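Local coordinates for sigma-54 interaction domain protein (Enterococcus faecalis, PDB 3GDW) that probably serves, through its mannose-type phosphotransferase IIA domain, in sugar-linked control of a larger ATP- and DNA-binding sigma-54 activator, though its exact function is unknown, at residues L67-M72 and K91-T96. Residues are numbered along the deposited sequence; the frame is centred on the assembly and turned at random. Where two conformers were deposited one is given.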
loop_
_atom_site.group_PDB
_atom_site.type_symbol
_atom_site.label_atom_id
_atom_site.label_comp_id
_atom_site.label_asym_id
_atom_site.label_seq_id
_atom_site.Cartn_x
_atom_site.Cartn_y
_atom_site.Cartn_z
ATOM N N LEU B 67 14.512 7.269 -6.007
ATOM C CA LEU B 67 13.086 7.067 -6.100
ATOM C C LEU B 67 12.451 7.042 -4.695
ATOM O O LEU B 67 12.773 6.164 -3.890
ATOM C CB LEU B 67 12.810 5.745 -6.843
ATOM C CG LEU B 67 11.359 5.321 -6.982
ATOM C CD1 LEU B 67 10.608 6.277 -7.946
ATOM C CD2 LEU B 67 11.298 3.870 -7.461
ATOM N N LEU B 68 11.569 8.003 -4.424
ATOM C CA LEU B 68 10.769 8.044 -3.180
ATOM C C LEU B 68 9.434 7.381 -3.428
ATOM O O LEU B 68 8.685 7.793 -4.328
ATOM C CB LEU B 68 10.488 9.487 -2.736
ATOM C CG LEU B 68 11.696 10.392 -2.463
ATOM C CD1 LEU B 68 11.237 11.691 -1.782
ATOM C CD2 LEU B 68 12.774 9.702 -1.585
ATOM N N LEU B 69 9.153 6.361 -2.640
ATOM C CA LEU B 69 7.880 5.664 -2.670
ATOM C C LEU B 69 7.136 6.025 -1.393
ATOM O O LEU B 69 7.599 5.720 -0.296
ATOM C CB LEU B 69 8.161 4.150 -2.717
ATOM C CG LEU B 69 8.897 3.646 -3.961
ATOM C CD1 LEU B 69 9.093 2.132 -3.860
ATOM C CD2 LEU B 69 8.134 4.020 -5.269
ATOM N N THR B 70 6.000 6.701 -1.522
ATOM C CA THR B 70 5.234 7.139 -0.363
ATOM C C THR B 70 3.791 6.593 -0.400
ATOM O O THR B 70 3.366 5.974 -1.380
ATOM C CB THR B 70 5.178 8.708 -0.285
ATOM O OG1 THR B 70 4.378 9.227 -1.376
ATOM C CG2 THR B 70 6.598 9.306 -0.333
ATOM N N ASP B 71 3.040 6.843 0.664
ATOM C CA ASP B 71 1.646 6.451 0.696
ATOM C C ASP B 71 0.702 7.620 0.354
ATOM O O ASP B 71 -0.063 7.526 -0.611
ATOM C CB ASP B 71 1.265 5.732 2.019
ATOM C CG ASP B 71 1.693 6.503 3.290
ATOM O OD1 ASP B 71 2.277 7.637 3.214
ATOM O OD2 ASP B 71 1.418 5.968 4.387
HETATM N N MSE B 72 0.725 8.694 1.140
HETATM C CA MSE B 72 -0.270 9.762 1.008
HETATM C C MSE B 72 0.239 11.052 1.660
HETATM O O MSE B 72 1.381 11.108 2.124
HETATM C CB MSE B 72 -1.581 9.319 1.664
HETATM C CG MSE B 72 -1.379 8.914 3.119
HETATM SE SE MSE B 72 -2.955 8.446 4.039
HETATM C CE MSE B 72 -3.997 10.078 3.703
ATOM N N LYS B 91 12.449 11.051 -8.394
ATOM C CA LYS B 91 11.058 10.857 -8.800
ATOM C C LYS B 91 10.366 10.382 -7.523
ATOM O O LYS B 91 10.975 9.671 -6.734
ATOM C CB LYS B 91 10.919 9.800 -9.920
ATOM C CG LYS B 91 11.480 10.233 -11.322
ATOM C CD LYS B 91 10.381 10.685 -12.245
ATOM C CE LYS B 91 10.919 11.435 -13.464
ATOM N NZ LYS B 91 9.769 11.850 -14.322
ATOM N N ALA B 92 9.127 10.821 -7.312
ATOM C CA ALA B 92 8.318 10.413 -6.162
ATOM C C ALA B 92 6.998 9.770 -6.625
ATOM O O ALA B 92 6.345 10.259 -7.542
ATOM C CB ALA B 92 8.041 11.605 -5.259
ATOM N N ILE B 93 6.633 8.656 -6.005
ATOM C CA ILE B 93 5.417 7.943 -6.379
ATOM C C ILE B 93 4.577 7.708 -5.126
ATOM O O ILE B 93 5.069 7.115 -4.163
ATOM C CB ILE B 93 5.779 6.592 -7.068
ATOM C CG1 ILE B 93 6.394 6.878 -8.445
ATOM C CG2 ILE B 93 4.556 5.660 -7.172
ATOM C CD1 ILE B 93 6.995 5.674 -9.138
ATOM N N THR B 94 3.325 8.182 -5.158
ATOM C CA THR B 94 2.341 7.977 -4.085
ATOM C C THR B 94 1.583 6.653 -4.229
ATOM O O THR B 94 1.715 5.964 -5.241
ATOM C CB THR B 94 1.263 9.106 -4.051
ATOM O OG1 THR B 94 0.520 9.114 -5.276
ATOM C CG2 THR B 94 1.884 10.453 -3.855
HETATM N N MSE B 95 0.778 6.329 -3.209
HETATM C CA MSE B 95 -0.140 5.179 -3.238
HETATM C C MSE B 95 0.649 3.873 -3.360
HETATM O O MSE B 95 0.187 2.911 -3.948
HETATM C CB MSE B 95 -1.199 5.328 -4.363
HETATM C CG MSE B 95 -2.018 6.610 -4.310
HETATM SE SE MSE B 95 -3.187 6.729 -2.729
HETATM C CE MSE B 95 -2.736 8.567 -2.195
ATOM N N THR B 96 1.866 3.876 -2.824
ATOM C CA THR B 96 2.759 2.726 -2.951
ATOM C C THR B 96 2.201 1.535 -2.168
ATOM O O THR B 96 1.705 1.696 -1.070
ATOM C CB THR B 96 4.167 3.052 -2.446
ATOM O OG1 THR B 96 4.699 4.154 -3.189
ATOM C CG2 THR B 96 5.082 1.868 -2.659
#
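Leu68 and Ile93 set the pairing of two parallel strands: Leu68 N gives its hydrogen to Lys91 O, Ile93 N binds Leu68 O at 2.8 Å, and Thr70 N reaches Ile93 O almost straight (174°). The tight side is the face carrying Leu67, Leu69 and Ile93. Leu67 has CG anti to its nitrogen (chi1 177°); together with chi2 of 69° this carries CD1 over to Ile93 CD1, 3.9 Å away. The Leu69 and Ile93 side chains lie side by side, pointing the same way. Ala104 of helix 98-109 backs both leucines, and helix 114-135 covers Ile93. Solvent reaches the 91-96 side in part, at Ala92, Thr94 and Lys91. Lys91 starts on the Leu67 face, but its chain runs off to a cation-pi contact with Tyr118. Past the strands, Thr96 points toward 67-72, and Thr70 O takes both Thr96 N, in the carbonyl plane at 3.0 Å, and Thr96 OG1, tilted from it at 2.9 Å. Met95 N then ties to Asp71 O. These carbonyl bonds join the ends of 67-72 and 91-96 in this beta-alpha-beta unit and hold the Asp71 backbone, while its OD2 meets His12 N and Thr98 of the second subunit.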